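Local coordinates for mandelate racemase/muconate lactonizing enzyme-like protein (Roseovarius sp. TM1035, PDB 3RCY) that probably catalyses a magnesium-dependent reaction on a carboxylate substrate, as in other enolase-superfamily enzymes, and binds magnesium and ribofuranose, at residues E40-S45 with L285-G290; R76-S81 with T90-F95; L263-E268 with I291-K296; A306-H311 with A327-I332. One frame throughout, in Å; residues are numbered along the deposited sequence.

Interaction 1 of 4, residues E40-S45 with L285-G290; sequences ECYAAS and LGRAGG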
loop_
_atom_site.group_PDB
_atom_site.type_symbol
_atom_site.label_atom_id
_atom_site.label_comp_id
_atom_site.label_asym_id
_atom_site.label_seq_id
_atom_site.Cartn_x
_atom_site.Cartn_y
_atom_site.Cartn_z
ATOM N N GLU A 40 8.100 -35.711 -21.655
ATOM C CA GLU A 40 9.280 -34.966 -22.078
ATOM C C GLU A 40 9.727 -34.019 -20.968
ATOM O O GLU A 40 8.913 -33.273 -20.421
ATOM C CB GLU A 40 8.990 -34.211 -23.380
ATOM C CG GLU A 40 10.162 -33.378 -23.883
ATOM C CD GLU A 40 10.024 -32.944 -25.333
ATOM O OE1 GLU A 40 9.021 -33.300 -26.005
ATOM O OE2 GLU A 40 10.943 -32.230 -25.795
ATOM N N CYS A 41 11.007 -34.091 -20.606
ATOM C CA CYS A 41 11.564 -33.207 -19.579
ATOM C C CYS A 41 12.198 -31.975 -20.208
ATOM O O CYS A 41 12.819 -32.056 -21.268
ATOM C CB CYS A 41 12.608 -33.935 -18.728
ATOM S SG CYS A 41 11.965 -35.371 -17.851
ATOM N N TYR A 42 12.036 -30.840 -19.543
ATOM C CA TYR A 42 12.609 -29.585 -19.989
ATOM C C TYR A 42 13.491 -29.064 -18.855
ATOM O O TYR A 42 13.002 -28.459 -17.889
ATOM C CB TYR A 42 11.494 -28.598 -20.358
ATOM C CG TYR A 42 11.951 -27.418 -21.196
ATOM C CD1 TYR A 42 12.326 -27.588 -22.531
ATOM C CD2 TYR A 42 11.993 -26.134 -20.658
ATOM C CE1 TYR A 42 12.745 -26.511 -23.308
ATOM C CE2 TYR A 42 12.409 -25.044 -21.423
ATOM C CZ TYR A 42 12.778 -25.243 -22.748
ATOM O OH TYR A 42 13.193 -24.175 -23.511
ATOM N N ALA A 43 14.788 -29.347 -18.962
ATOM C CA ALA A 43 15.751 -29.040 -17.912
ATOM C C ALA A 43 17.169 -29.102 -18.481
ATOM O O ALA A 43 17.611 -30.159 -18.942
ATOM C CB ALA A 43 15.601 -30.030 -16.763
ATOM N N ALA A 44 17.870 -27.971 -18.465
ATOM C CA ALA A 44 19.226 -27.913 -19.022
ATOM C C ALA A 44 20.206 -27.091 -18.192
ATOM O O ALA A 44 21.187 -26.585 -18.728
ATOM C CB ALA A 44 19.197 -27.405 -20.452
ATOM N N SER A 45 19.971 -26.974 -16.888
ATOM C CA SER A 45 20.975 -26.351 -16.011
ATOM C C SER A 45 22.253 -27.186 -16.047
ATOM O O SER A 45 23.357 -26.651 -15.970
ATOM C CB SER A 45 20.472 -26.235 -14.572
ATOM O OG SER A 45 19.157 -25.696 -14.532
ATOM N N LEU A 285 5.482 -27.039 -19.743
ATOM C CA LEU A 285 4.920 -28.145 -18.945
ATOM C C LEU A 285 5.957 -29.191 -18.533
ATOM O O LEU A 285 5.842 -29.798 -17.464
ATOM C CB LEU A 285 3.746 -28.809 -19.672
ATOM C CG LEU A 285 2.363 -28.187 -19.393
ATOM C CD1 LEU A 285 2.275 -26.741 -19.881
ATOM C CD2 LEU A 285 1.259 -29.012 -20.039
ATOM N N GLY A 286 6.966 -29.387 -19.381
ATOM C CA GLY A 286 8.088 -30.293 -19.076
ATOM C C GLY A 286 9.047 -29.748 -18.029
ATOM O O GLY A 286 9.954 -30.451 -17.583
ATOM N N ARG A 287 8.851 -28.491 -17.649
ATOM C CA ARG A 287 9.646 -27.862 -16.602
ATOM C C ARG A 287 8.826 -27.545 -15.359
ATOM O O ARG A 287 9.292 -27.726 -14.233
ATOM C CB ARG A 287 10.276 -26.557 -17.123
ATOM C CG ARG A 287 10.734 -25.606 -16.007
ATOM C CD ARG A 287 11.552 -24.459 -16.557
ATOM N NE ARG A 287 12.947 -24.842 -16.780
ATOM C CZ ARG A 287 13.733 -24.292 -17.700
ATOM N NH1 ARG A 287 13.259 -23.355 -18.513
ATOM N NH2 ARG A 287 14.994 -24.684 -17.812
ATOM N N ALA A 288 7.605 -27.063 -15.570
ATOM C CA ALA A 288 6.889 -26.328 -14.533
ATOM C C ALA A 288 6.138 -27.181 -13.527
ATOM O O ALA A 288 5.514 -26.641 -12.613
ATOM C CB ALA A 288 5.954 -25.270 -15.167
ATOM N N GLY A 289 6.187 -28.499 -13.694
ATOM C CA GLY A 289 5.525 -29.412 -12.763
ATOM C C GLY A 289 4.538 -30.367 -13.412
ATOM O O GLY A 289 3.903 -31.167 -12.720
ATOM N N GLY A 290 4.397 -30.265 -14.729
ATOM C CA GLY A 290 3.507 -31.125 -15.503
ATOM C C GLY A 290 2.093 -30.592 -15.691
ATOM O O GLY A 290 1.794 -29.443 -15.349
HETATM O O HOH W 1 13.877 -27.241 -15.604
HETATM O O HOH W 2 16.685 -26.340 -15.997
HETATM O O HOH W 3 17.105 -24.967 -19.457
#

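Interaction 2 of 4, residues R76-S81 with T90-F95; sequences RRVYSS and TAIGAF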
loop_
_atom_site.group_PDB
_atom_site.type_symbol
_atom_site.label_atom_id
_atom_site.label_comp_id
_atom_site.label_asym_id
_atom_site.label_seq_id
_atom_site.Cartn_x
_atom_site.Cartn_y
_atom_site.Cartn_z
ATOM N N ARG A 76 3.845 -33.913 -4.513
ATOM C CA ARG A 76 4.264 -33.570 -3.148
ATOM C C ARG A 76 5.564 -34.263 -2.736
ATOM O O ARG A 76 6.407 -33.653 -2.085
ATOM C CB ARG A 76 3.178 -33.880 -2.108
ATOM C CG ARG A 76 1.874 -33.044 -2.198
ATOM C CD ARG A 76 2.114 -31.532 -2.311
ATOM N NE ARG A 76 2.958 -31.002 -1.235
ATOM C CZ ARG A 76 3.214 -29.710 -1.046
ATOM N NH1 ARG A 76 2.683 -28.793 -1.862
ATOM N NH2 ARG A 76 4.009 -29.333 -0.040
ATOM N N ARG A 77 5.699 -35.540 -3.086
ATOM C CA ARG A 77 6.903 -36.304 -2.774
ATOM C C ARG A 77 8.146 -35.673 -3.391
ATOM O O ARG A 77 9.136 -35.469 -2.703
ATOM C CB ARG A 77 6.776 -37.739 -3.278
ATOM C CG ARG A 77 5.894 -38.636 -2.453
ATOM C CD ARG A 77 5.809 -39.995 -3.127
ATOM N NE ARG A 77 5.001 -40.945 -2.377
ATOM C CZ ARG A 77 4.445 -42.039 -2.902
ATOM N NH1 ARG A 77 4.591 -42.319 -4.196
ATOM N NH2 ARG A 77 3.720 -42.843 -2.135
ATOM N N VAL A 78 8.093 -35.376 -4.690
ATOM C CA VAL A 78 9.256 -34.823 -5.390
ATOM C C VAL A 78 9.522 -33.383 -4.936
ATOM O O VAL A 78 10.662 -33.011 -4.671
ATOM C CB VAL A 78 9.103 -34.884 -6.940
ATOM C CG1 VAL A 78 10.351 -34.351 -7.624
ATOM C CG2 VAL A 78 8.834 -36.316 -7.385
ATOM N N TYR A 79 8.454 -32.599 -4.824
ATOM C CA TYR A 79 8.534 -31.212 -4.365
ATOM C C TYR A 79 9.174 -31.089 -2.985
ATOM O O TYR A 79 9.906 -30.124 -2.722
ATOM C CB TYR A 79 7.131 -30.602 -4.341
ATOM C CG TYR A 79 7.068 -29.118 -4.061
ATOM C CD1 TYR A 79 7.505 -28.193 -5.006
ATOM C CD2 TYR A 79 6.521 -28.640 -2.872
ATOM C CE1 TYR A 79 7.434 -26.825 -4.766
ATOM C CE2 TYR A 79 6.435 -27.267 -2.623
ATOM C CZ TYR A 79 6.892 -26.373 -3.583
ATOM O OH TYR A 79 6.804 -25.022 -3.362
ATOM N N SER A 80 8.909 -32.077 -2.125
ATOM C CA SER A 80 9.388 -32.081 -0.745
ATOM C C SER A 80 10.709 -32.828 -0.554
ATOM O O SER A 80 11.297 -32.801 0.545
ATOM C CB SER A 80 8.329 -32.716 0.169
ATOM O OG SER A 80 7.072 -32.067 0.022
ATOM N N SER A 81 11.159 -33.498 -1.615
ATOM C CA SER A 81 12.289 -34.420 -1.554
ATOM C C SER A 81 13.510 -33.871 -0.820
ATOM O O SER A 81 14.012 -32.792 -1.143
ATOM C CB SER A 81 12.682 -34.875 -2.965
ATOM O OG SER A 81 13.580 -35.977 -2.914
ATOM N N THR A 90 15.690 -28.251 -11.313
ATOM C CA THR A 90 16.182 -29.476 -11.936
ATOM C C THR A 90 15.323 -30.703 -11.592
ATOM O O THR A 90 14.937 -31.464 -12.490
ATOM C CB THR A 90 17.678 -29.700 -11.585
ATOM O OG1 THR A 90 18.480 -28.816 -12.370
ATOM C CG2 THR A 90 18.120 -31.138 -11.858
ATOM N N ALA A 91 15.025 -30.892 -10.307
ATOM C CA ALA A 91 14.229 -32.048 -9.866
ATOM C C ALA A 91 12.788 -32.014 -10.389
ATOM O O ALA A 91 12.216 -33.054 -10.722
ATOM C CB ALA A 91 14.234 -32.162 -8.342
ATOM N N ILE A 92 12.202 -30.820 -10.450
ATOM C CA ILE A 92 10.826 -30.672 -10.944
ATOM C C ILE A 92 10.794 -30.820 -12.473
ATOM O O ILE A 92 9.820 -31.337 -13.034
ATOM C CB ILE A 92 10.170 -29.353 -10.448
ATOM C CG1 ILE A 92 10.047 -29.343 -8.912
ATOM C CG2 ILE A 92 8.811 -29.130 -11.086
ATOM C CD1 ILE A 92 9.135 -30.439 -8.315
ATOM N N GLY A 93 11.875 -30.408 -13.143
ATOM C CA GLY A 93 12.042 -30.708 -14.573
ATOM C C GLY A 93 11.979 -32.207 -14.827
ATOM O O GLY A 93 11.301 -32.675 -15.756
ATOM N N ALA A 94 12.690 -32.964 -13.990
ATOM C CA ALA A 94 12.645 -34.422 -14.037
ATOM C C ALA A 94 11.224 -34.937 -13.809
ATOM O O ALA A 94 10.682 -35.675 -14.645
ATOM C CB ALA A 94 13.625 -35.032 -13.024
ATOM N N PHE A 95 10.616 -34.542 -12.689
ATOM C CA PHE A 95 9.242 -34.949 -12.396
ATOM C C PHE A 95 8.252 -34.643 -13.525
ATOM O O PHE A 95 7.406 -35.485 -13.844
ATOM C CB PHE A 95 8.713 -34.334 -11.093
ATOM C CG PHE A 95 7.252 -34.632 -10.846
ATOM C CD1 PHE A 95 6.840 -35.918 -10.490
ATOM C CD2 PHE A 95 6.281 -33.643 -11.014
ATOM C CE1 PHE A 95 5.483 -36.209 -10.288
ATOM C CE2 PHE A 95 4.925 -33.930 -10.809
ATOM C CZ PHE A 95 4.530 -35.220 -10.446
#

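Interaction 3 of 4, residues L263-E268 with I291-K296; sequences LTTKAE and IWEMKK. With RIB (alpha-D-ribofuranose), chain M; RIB (alpha-D-ribofuranose), chain L.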
loop_
_atom_site.group_PDB
_atom_site.type_symbol
_atom_site.label_atom_id
_atom_site.label_comp_id
_atom_site.label_asym_id
_atom_site.label_seq_id
_atom_site.Cartn_x
_atom_site.Cartn_y
_atom_site.Cartn_z
ATOM N N LEU A 263 10.107 -20.451 -15.295
ATOM C CA LEU A 263 9.516 -20.544 -13.960
ATOM C C LEU A 263 9.000 -21.951 -13.693
ATOM O O LEU A 263 8.759 -22.731 -14.629
ATOM C CB LEU A 263 8.373 -19.520 -13.797
ATOM C CG LEU A 263 8.746 -18.045 -13.974
ATOM C CD1 LEU A 263 7.556 -17.136 -13.579
ATOM C CD2 LEU A 263 10.009 -17.652 -13.175
ATOM N N THR A 264 8.817 -22.282 -12.418
ATOM C CA THR A 264 8.387 -23.624 -12.088
ATOM C C THR A 264 7.489 -23.702 -10.862
ATOM O O THR A 264 7.783 -23.097 -9.824
ATOM C CB THR A 264 9.594 -24.591 -11.945
ATOM O OG1 THR A 264 9.109 -25.914 -11.716
ATOM C CG2 THR A 264 10.516 -24.172 -10.803
ATOM N N THR A 265 6.433 -24.509 -11.001
ATOM C CA THR A 265 5.373 -24.740 -9.993
ATOM C C THR A 265 4.510 -23.511 -9.735
ATOM O O THR A 265 4.913 -22.374 -10.002
ATOM C CB THR A 265 5.865 -25.268 -8.600
ATOM O OG1 THR A 265 6.294 -24.166 -7.791
ATOM C CG2 THR A 265 6.979 -26.335 -8.709
ATOM N N LYS A 266 3.319 -23.758 -9.188
ATOM C CA LYS A 266 2.403 -22.698 -8.787
ATOM C C LYS A 266 3.010 -21.749 -7.746
ATOM O O LYS A 266 2.601 -20.597 -7.664
ATOM C CB LYS A 266 1.085 -23.295 -8.262
ATOM C CG LYS A 266 1.224 -24.135 -6.987
ATOM C CD LYS A 266 0.030 -25.074 -6.818
ATOM C CE LYS A 266 0.282 -26.130 -5.731
ATOM N NZ LYS A 266 1.416 -27.072 -6.034
ATOM N N ALA A 267 3.978 -22.226 -6.957
ATOM C CA ALA A 267 4.652 -21.356 -5.972
ATOM C C ALA A 267 5.368 -20.173 -6.631
ATOM O O ALA A 267 5.596 -19.154 -5.988
ATOM C CB ALA A 267 5.635 -22.157 -5.098
ATOM N N GLU A 268 5.720 -20.312 -7.909
ATOM C CA GLU A 268 6.366 -19.222 -8.651
ATOM C C GLU A 268 5.395 -18.461 -9.536
ATOM O O GLU A 268 5.544 -17.257 -9.721
ATOM C CB GLU A 268 7.549 -19.748 -9.474
ATOM C CG GLU A 268 8.732 -20.108 -8.587
ATOM C CD GLU A 268 9.972 -20.581 -9.344
ATOM O OE1 GLU A 268 10.007 -20.551 -10.595
ATOM O OE2 GLU A 268 10.934 -20.983 -8.658
ATOM N N ILE A 291 1.226 -31.449 -16.228
ATOM C CA ILE A 291 -0.118 -31.057 -16.671
ATOM C C ILE A 291 -1.020 -30.621 -15.512
ATOM O O ILE A 291 -1.648 -29.565 -15.585
ATOM C CB ILE A 291 -0.793 -32.184 -17.511
ATOM C CG1 ILE A 291 -0.012 -32.430 -18.807
ATOM C CG2 ILE A 291 -2.278 -31.856 -17.811
ATOM C CD1 ILE A 291 -0.357 -33.741 -19.526
ATOM N N TRP A 292 -1.078 -31.431 -14.457
ATOM C CA TRP A 292 -1.967 -31.166 -13.316
ATOM C C TRP A 292 -1.573 -29.897 -12.568
ATOM O O TRP A 292 -2.425 -29.073 -12.257
ATOM C CB TRP A 292 -1.982 -32.361 -12.358
ATOM C CG TRP A 292 -3.134 -32.392 -11.382
ATOM C CD1 TRP A 292 -3.064 -32.231 -10.022
ATOM C CD2 TRP A 292 -4.519 -32.608 -11.689
ATOM N NE1 TRP A 292 -4.324 -32.334 -9.466
ATOM C CE2 TRP A 292 -5.232 -32.571 -10.464
ATOM C CE3 TRP A 292 -5.227 -32.844 -12.878
ATOM C CZ2 TRP A 292 -6.621 -32.757 -10.396
ATOM C CZ3 TRP A 292 -6.607 -33.029 -12.815
ATOM C CH2 TRP A 292 -7.292 -32.981 -11.575
ATOM N N GLU A 293 -0.280 -29.750 -12.280
ATOM C CA GLU A 293 0.234 -28.543 -11.625
ATOM C C GLU A 293 -0.106 -27.297 -12.459
ATOM O O GLU A 293 -0.522 -26.269 -11.917
ATOM C CB GLU A 293 1.750 -28.679 -11.378
ATOM C CG GLU A 293 2.432 -27.466 -10.753
ATOM C CD GLU A 293 2.152 -27.282 -9.270
ATOM O OE1 GLU A 293 1.337 -28.031 -8.679
ATOM O OE2 GLU A 293 2.772 -26.371 -8.688
ATOM N N MET A 294 0.024 -27.408 -13.778
ATOM C CA MET A 294 -0.324 -26.292 -14.655
ATOM C C MET A 294 -1.829 -26.022 -14.766
ATOM O O MET A 294 -2.223 -24.890 -15.044
ATOM C CB MET A 294 0.344 -26.429 -16.031
ATOM C CG MET A 294 1.864 -26.161 -15.989
ATOM S SD MET A 294 2.283 -24.610 -15.149
ATOM C CE MET A 294 2.647 -25.149 -13.482
ATOM N N LYS A 295 -2.659 -27.046 -14.531
ATOM C CA LYS A 295 -4.110 -26.837 -14.373
ATOM C C LYS A 295 -4.408 -25.962 -13.152
ATOM O O LYS A 295 -5.289 -25.093 -13.184
ATOM C CB LYS A 295 -4.873 -28.175 -14.284
ATOM C CG LYS A 295 -5.069 -28.906 -15.627
ATOM C CD LYS A 295 -6.132 -28.236 -16.532
ATOM C CE LYS A 295 -7.562 -28.438 -16.027
ATOM N NZ LYS A 295 -8.574 -27.986 -17.049
ATOM N N LYS A 296 -3.665 -26.190 -12.076
ATOM C CA LYS A 296 -3.766 -25.353 -10.888
ATOM C C LYS A 296 -3.419 -23.906 -11.228
ATOM O O LYS A 296 -4.141 -22.979 -10.841
ATOM C CB LYS A 296 -2.870 -25.896 -9.766
ATOM C CG LYS A 296 -3.291 -27.282 -9.248
ATOM C CD LYS A 296 -2.510 -27.679 -7.989
ATOM C CE LYS A 296 -3.048 -28.975 -7.368
ATOM N NZ LYS A 296 -2.145 -29.487 -6.265
HETATM O O5 RIB M . 13.983 -15.361 -6.763
HETATM C C5 RIB M . 12.554 -15.296 -6.725
HETATM C C4 RIB M . 12.012 -16.338 -7.686
HETATM O O4 RIB M . 10.752 -15.923 -8.208
HETATM C C3 RIB M . 12.917 -16.499 -8.888
HETATM O O3 RIB M . 13.755 -17.628 -8.714
HETATM C C2 RIB M . 11.996 -16.757 -10.044
HETATM O O2 RIB M . 11.941 -18.156 -10.308
HETATM C C1 RIB M . 10.635 -16.272 -9.590
HETATM O O1 RIB M . 10.239 -15.140 -10.374
HETATM O O5 RIB L . 7.890 -19.763 -4.420
HETATM C C5 RIB L . 8.473 -18.474 -4.639
HETATM C C4 RIB L . 9.962 -18.577 -4.366
HETATM O O4 RIB L . 10.271 -17.852 -3.177
HETATM C C3 RIB L . 10.345 -20.025 -4.135
HETATM O O3 RIB L . 11.227 -20.457 -5.188
HETATM C C2 RIB L . 10.950 -20.069 -2.739
HETATM O O2 RIB L . 12.238 -20.672 -2.739
HETATM C C1 RIB L . 11.087 -18.622 -2.295
HETATM O O1 RIB L . 10.680 -18.422 -0.927
#

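Interaction 4 of 4, residues A306-H311 with A327-I332; sequences AQMAPH and ASIPNI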
loop_
_atom_site.group_PDB
_atom_site.type_symbol
_atom_site.label_atom_id
_atom_site.label_comp_id
_atom_site.label_asym_id
_atom_site.label_seq_id
_atom_site.Cartn_x
_atom_site.Cartn_y
_atom_site.Cartn_z
ATOM N N ALA A 306 -6.589 -13.512 -16.532
ATOM C CA ALA A 306 -5.317 -13.696 -17.224
ATOM C C ALA A 306 -5.394 -14.995 -18.023
ATOM O O ALA A 306 -6.283 -15.814 -17.785
ATOM C CB ALA A 306 -4.178 -13.749 -16.212
ATOM N N GLN A 307 -4.470 -15.184 -18.964
ATOM C CA GLN A 307 -4.522 -16.330 -19.874
ATOM C C GLN A 307 -3.233 -17.139 -19.944
ATOM O O GLN A 307 -2.162 -16.657 -19.573
ATOM C CB GLN A 307 -4.919 -15.875 -21.279
ATOM C CG GLN A 307 -6.338 -15.321 -21.351
ATOM C CD GLN A 307 -6.878 -15.276 -22.749
ATOM O OE1 GLN A 307 -6.276 -14.686 -23.652
ATOM N NE2 GLN A 307 -8.038 -15.884 -22.941
ATOM N N MET A 308 -3.360 -18.371 -20.427
ATOM C CA MET A 308 -2.228 -19.266 -20.610
ATOM C C MET A 308 -1.791 -19.297 -22.084
ATOM O O MET A 308 -2.624 -19.259 -23.004
ATOM C CB MET A 308 -2.578 -20.684 -20.141
ATOM C CG MET A 308 -3.147 -20.772 -18.718
ATOM S SD MET A 308 -2.045 -20.171 -17.420
ATOM C CE MET A 308 -0.702 -21.356 -17.488
ATOM N N ALA A 309 -0.484 -19.353 -22.294
ATOM C CA ALA A 309 0.070 -19.595 -23.622
ATOM C C ALA A 309 1.253 -20.552 -23.469
ATOM O O ALA A 309 2.390 -20.104 -23.345
ATOM C CB ALA A 309 0.488 -18.275 -24.285
ATOM N N PRO A 310 0.981 -21.878 -23.446
ATOM C CA PRO A 310 1.996 -22.904 -23.170
ATOM C C PRO A 310 3.243 -22.763 -24.049
ATOM O O PRO A 310 3.140 -22.645 -25.272
ATOM C CB PRO A 310 1.264 -24.216 -23.476
ATOM C CG PRO A 310 -0.182 -23.896 -23.244
ATOM C CD PRO A 310 -0.340 -22.479 -23.722
ATOM N N HIS A 311 4.402 -22.750 -23.404
ATOM C CA HIS A 311 5.690 -22.607 -24.073
ATOM C C HIS A 311 6.054 -23.857 -24.859
ATOM O O HIS A 311 5.791 -24.974 -24.410
ATOM C CB HIS A 311 6.789 -22.360 -23.026
ATOM C CG HIS A 311 8.162 -22.209 -23.607
ATOM N ND1 HIS A 311 9.072 -23.244 -23.654
ATOM C CD2 HIS A 311 8.774 -21.144 -24.180
ATOM C CE1 HIS A 311 10.195 -22.818 -24.208
ATOM N NE2 HIS A 311 10.039 -21.547 -24.536
ATOM N N ALA A 327 -6.691 -27.666 -24.548
ATOM C CA ALA A 327 -8.046 -28.093 -24.932
ATOM C C ALA A 327 -9.041 -28.001 -23.766
ATOM O O ALA A 327 -10.249 -27.826 -23.988
ATOM C CB ALA A 327 -8.020 -29.504 -25.470
ATOM N N SER A 328 -8.518 -28.083 -22.540
ATOM C CA SER A 328 -9.336 -28.238 -21.331
ATOM C C SER A 328 -9.542 -26.964 -20.510
ATOM O O SER A 328 -10.276 -26.986 -19.514
ATOM C CB SER A 328 -8.715 -29.308 -20.427
ATOM O OG SER A 328 -7.560 -28.796 -19.768
ATOM N N ILE A 329 -8.901 -25.862 -20.898
ATOM C CA ILE A 329 -9.009 -24.625 -20.111
ATOM C C ILE A 329 -9.803 -23.529 -20.825
ATOM O O ILE A 329 -9.686 -23.364 -22.039
ATOM C CB ILE A 329 -7.623 -24.093 -19.661
ATOM C CG1 ILE A 329 -6.767 -23.701 -20.879
ATOM C CG2 ILE A 329 -6.918 -25.139 -18.748
ATOM C CD1 ILE A 329 -5.513 -22.916 -20.537
ATOM N N PRO A 330 -10.631 -22.784 -20.073
ATOM C CA PRO A 330 -11.376 -21.705 -20.712
ATOM C C PRO A 330 -10.496 -20.500 -21.033
ATOM O O PRO A 330 -10.794 -19.764 -21.969
ATOM C CB PRO A 330 -12.455 -21.346 -19.671
ATOM C CG PRO A 330 -11.907 -21.790 -18.373
ATOM C CD PRO A 330 -11.035 -22.989 -18.664
ATOM N N ASN A 331 -9.397 -20.334 -20.300
ATOM C CA ASN A 331 -8.523 -19.167 -20.468
ATOM C C ASN A 331 -7.253 -19.436 -21.292
ATOM O O ASN A 331 -6.149 -19.029 -20.915
ATOM C CB ASN A 331 -8.200 -18.516 -19.102
ATOM C CG ASN A 331 -7.534 -19.487 -18.116
ATOM O OD1 ASN A 331 -7.776 -20.686 -18.143
ATOM N ND2 ASN A 331 -6.717 -18.951 -17.225
ATOM N N ILE A 332 -7.412 -20.133 -22.408
ATOM C CA ILE A 332 -6.309 -20.351 -23.357
ATOM C C ILE A 332 -6.188 -19.143 -24.274
ATOM O O ILE A 332 -7.195 -18.655 -24.796
ATOM C CB ILE A 332 -6.509 -21.646 -24.220
ATOM C CG1 ILE A 332 -5.302 -21.903 -25.139
ATOM C CG2 ILE A 332 -7.774 -21.555 -25.082
ATOM C CD1 ILE A 332 -3.979 -22.123 -24.410
HETATM O O HOH W 4 -9.590 -17.401 -25.258
#

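Interaction 1 of 4, residues E40-S45 with L285-G290
Tyr42 sets the edge of its ring against one face of the Arg287 guanidinium, the two planes turned 70° apart. The ring atoms CD2 and CE2 do the touching: Tyr42 CE2 lies 3.5 Å from Arg287 NH1, and Tyr42 CD2 stands over the rim of the planar group. Arg287 reaches this place by bending its chain at chi3 (-82°), which turns the guanidinium face toward the Tyr42 ring edge, while Arg287 CB packs 3.4 Å from Tyr42 O. Waters lie in the guanidinium plane. One bridges Arg287 NE to Tyr42 O, donating at 2.7 Å to that carbonyl; a second accepts from Arg287 NH2 at 3.0 Å and from Ala44 N, and donates to Ser45 OG. NH1 is engaged by the carbonyl O of Glu261, a residue of the magnesium site. The backbones meet directly as well: Tyr42 N donates to Gly286 O at 2.9 Å. Close by, Gly286 CA comes within 3.4 Å of Glu40 O, a buried carbonyl left without a polar partner. His386 meets the Tyr42 ring with its own ring at a steep angle. The Tyr42 side chain is about 8 Å from the bound magnesium ion. Strand 36-41 belongs to the three-stranded sheet of the N-terminal capping domain, and 285-290 follows a barrel strand, so this is the buried interdomain seam of the enolase-superfamily fold.

Interaction 2 of 4, residues R76-S81 with T90-F95
Ala91 O accepts the helical hydrogen bond from Phe95 N at 2.9 Å, and the same carbonyl is covered by Val78 CG1 at 3.8 Å from the neighbouring helix. Val78 spreads both methyls over this surface. Its CG1 stands anti to the backbone N (chi1 -178°) and packs on Ala91 O, on Phe95 CB and on Ile92 CD1, while Val78 CG2 approaches the Phe95 ring obliquely, 3.7 Å from its CD1. Ile92 sends its CD1 inward between Val78 and Tyr79: the methyl lies 4.1 Å from Tyr79 CA and meets the edge of the tyrosine ring, 4.3 Å from Tyr79 CD1. The side chains that meet across the two segments do so through apolar atoms, and the axes of the two short segments approach to 9.7 Å. Beyond this seam the Tyr79 hydroxyl is hydrogen-bonded to Asp241 of the second subunit, and Val58 and His62 of helix 48-63 pack on Val78. The helix directions differ by 159°, making an antiparallel helical hairpin within the N-terminal capping domain of the mandelate racemase family; the loop between the helices carries Arg86 and Pro87, which line a ribofuranose pocket.

Interaction 3 of 4, residues L263-E268 with I291-K296
Lys266 grips the Glu293 carboxylate twice, with its backbone and with its ammonium group. Lys266 N donates an almost straight bond (172°) to Glu293 OE2 at 2.7 Å, arriving on the anti side and somewhat out of the carboxylate plane. Lys266 NZ takes the syn lone pair of Glu293 OE1 at 2.8 Å in a salt bridge, with a weak second bond to OE2. The two side chains cross at about a right angle; a turn at chi4 (-63°) of the lysine brings NZ back to the carboxylate, and a bend at chi2 (75°) of Glu293 swings its end toward the helix start. Thr265 CB also packs on Glu293 OE2. Thr265 is the N-cap of helix 266-274: its OG1 donates to Thr264 O at 2.7 Å and accepts a weak capping bond from Ala267 N. Helices 266-274 and 290-302 are successive outer helices of the enolase-type beta/alpha barrel, and the carboxylate at the first turn of helix 266-274 probably interacts favourably with the dipole at its N-terminal end. Lys296 packs its CD 3.8 Å from Lys266 CD; Lys266 NZ and Lys296 NZ are 4.3 Å apart, but Lys296 NZ is salt-bridged to Glu72 of the same chain and to Glu302 of the third subunit. On the pocket side, Glu268 OE1 accepts from Thr264 N at 2.8 Å and weakly from O2 of one ribofuranose, while its OE2 pairs with Arg86 of the second subunit. Ala267 O receives O5 of the other ribofuranose at 2.8 Å.

Interaction 4 of 4, residues A306-H311 with A327-I332
Gln307 lies along the backbone of Asn331 and Ile332, its CB 3.4 Å from Asn331 O. CG, set beside the backbone N (chi1 -65°), follows at 3.7 Å from the same Asn331 O, and the extended chain then brings Gln307 CD to 4.0 Å from Ile332 O. There Gln307 NE2 gives a hydrogen bond to a water at 3.2 Å, and that water donates to Ile332 O at 2.7 Å, bridging the two segments. Asn331 O is also the acceptor for Met308 N, at 2.9 Å. In return Asn331 ND2 donates a hydrogen bond to Ala306 O (3.2 Å), the oxygen lying within 5° of the Asn331 amide plane; the same nitrogen is bonded to Ala298 O of helix 290-302. Apolar contacts flank these bonds: the Ile329 side chain crosses that of Met308 at about a right angle, Ile329 CD1 lying 3.7 Å from Met308 CG, and Ile332 CD1 packs on Pro310 CD. Backbone bonds of Gln307 with Ala279 and Leu281, and of Ala309 with Leu281, also tie this strand to strand 280-281. Met308 and Ile332 form a single beta bridge, bringing the loop before strand 335-336 beside strand 307-308, as expected of neighbouring beta-alpha units in the enolase-superfamily barrel.

From the N terminus, strand 36-41 is met again at 285-290, so interaction 1 closes a loop of some 240 residues and joins capping domain to barrel. Interaction 2 is nested inside that loop as a short hairpin of helices 71-80 and 89-110. Interaction 3 opens at 263-268, before interaction 1 closes, and ends at 291-296 after it, so the two cross; Ala288 O and Thr265 N probably hydrogen-bond between them. Ile92 of interaction 2 packs on Thr264 and Thr265 of interaction 3, across the domain boundary. Interaction 4 follows in series further along the barrel, linked to interaction 3 through Lys295 and Ser328.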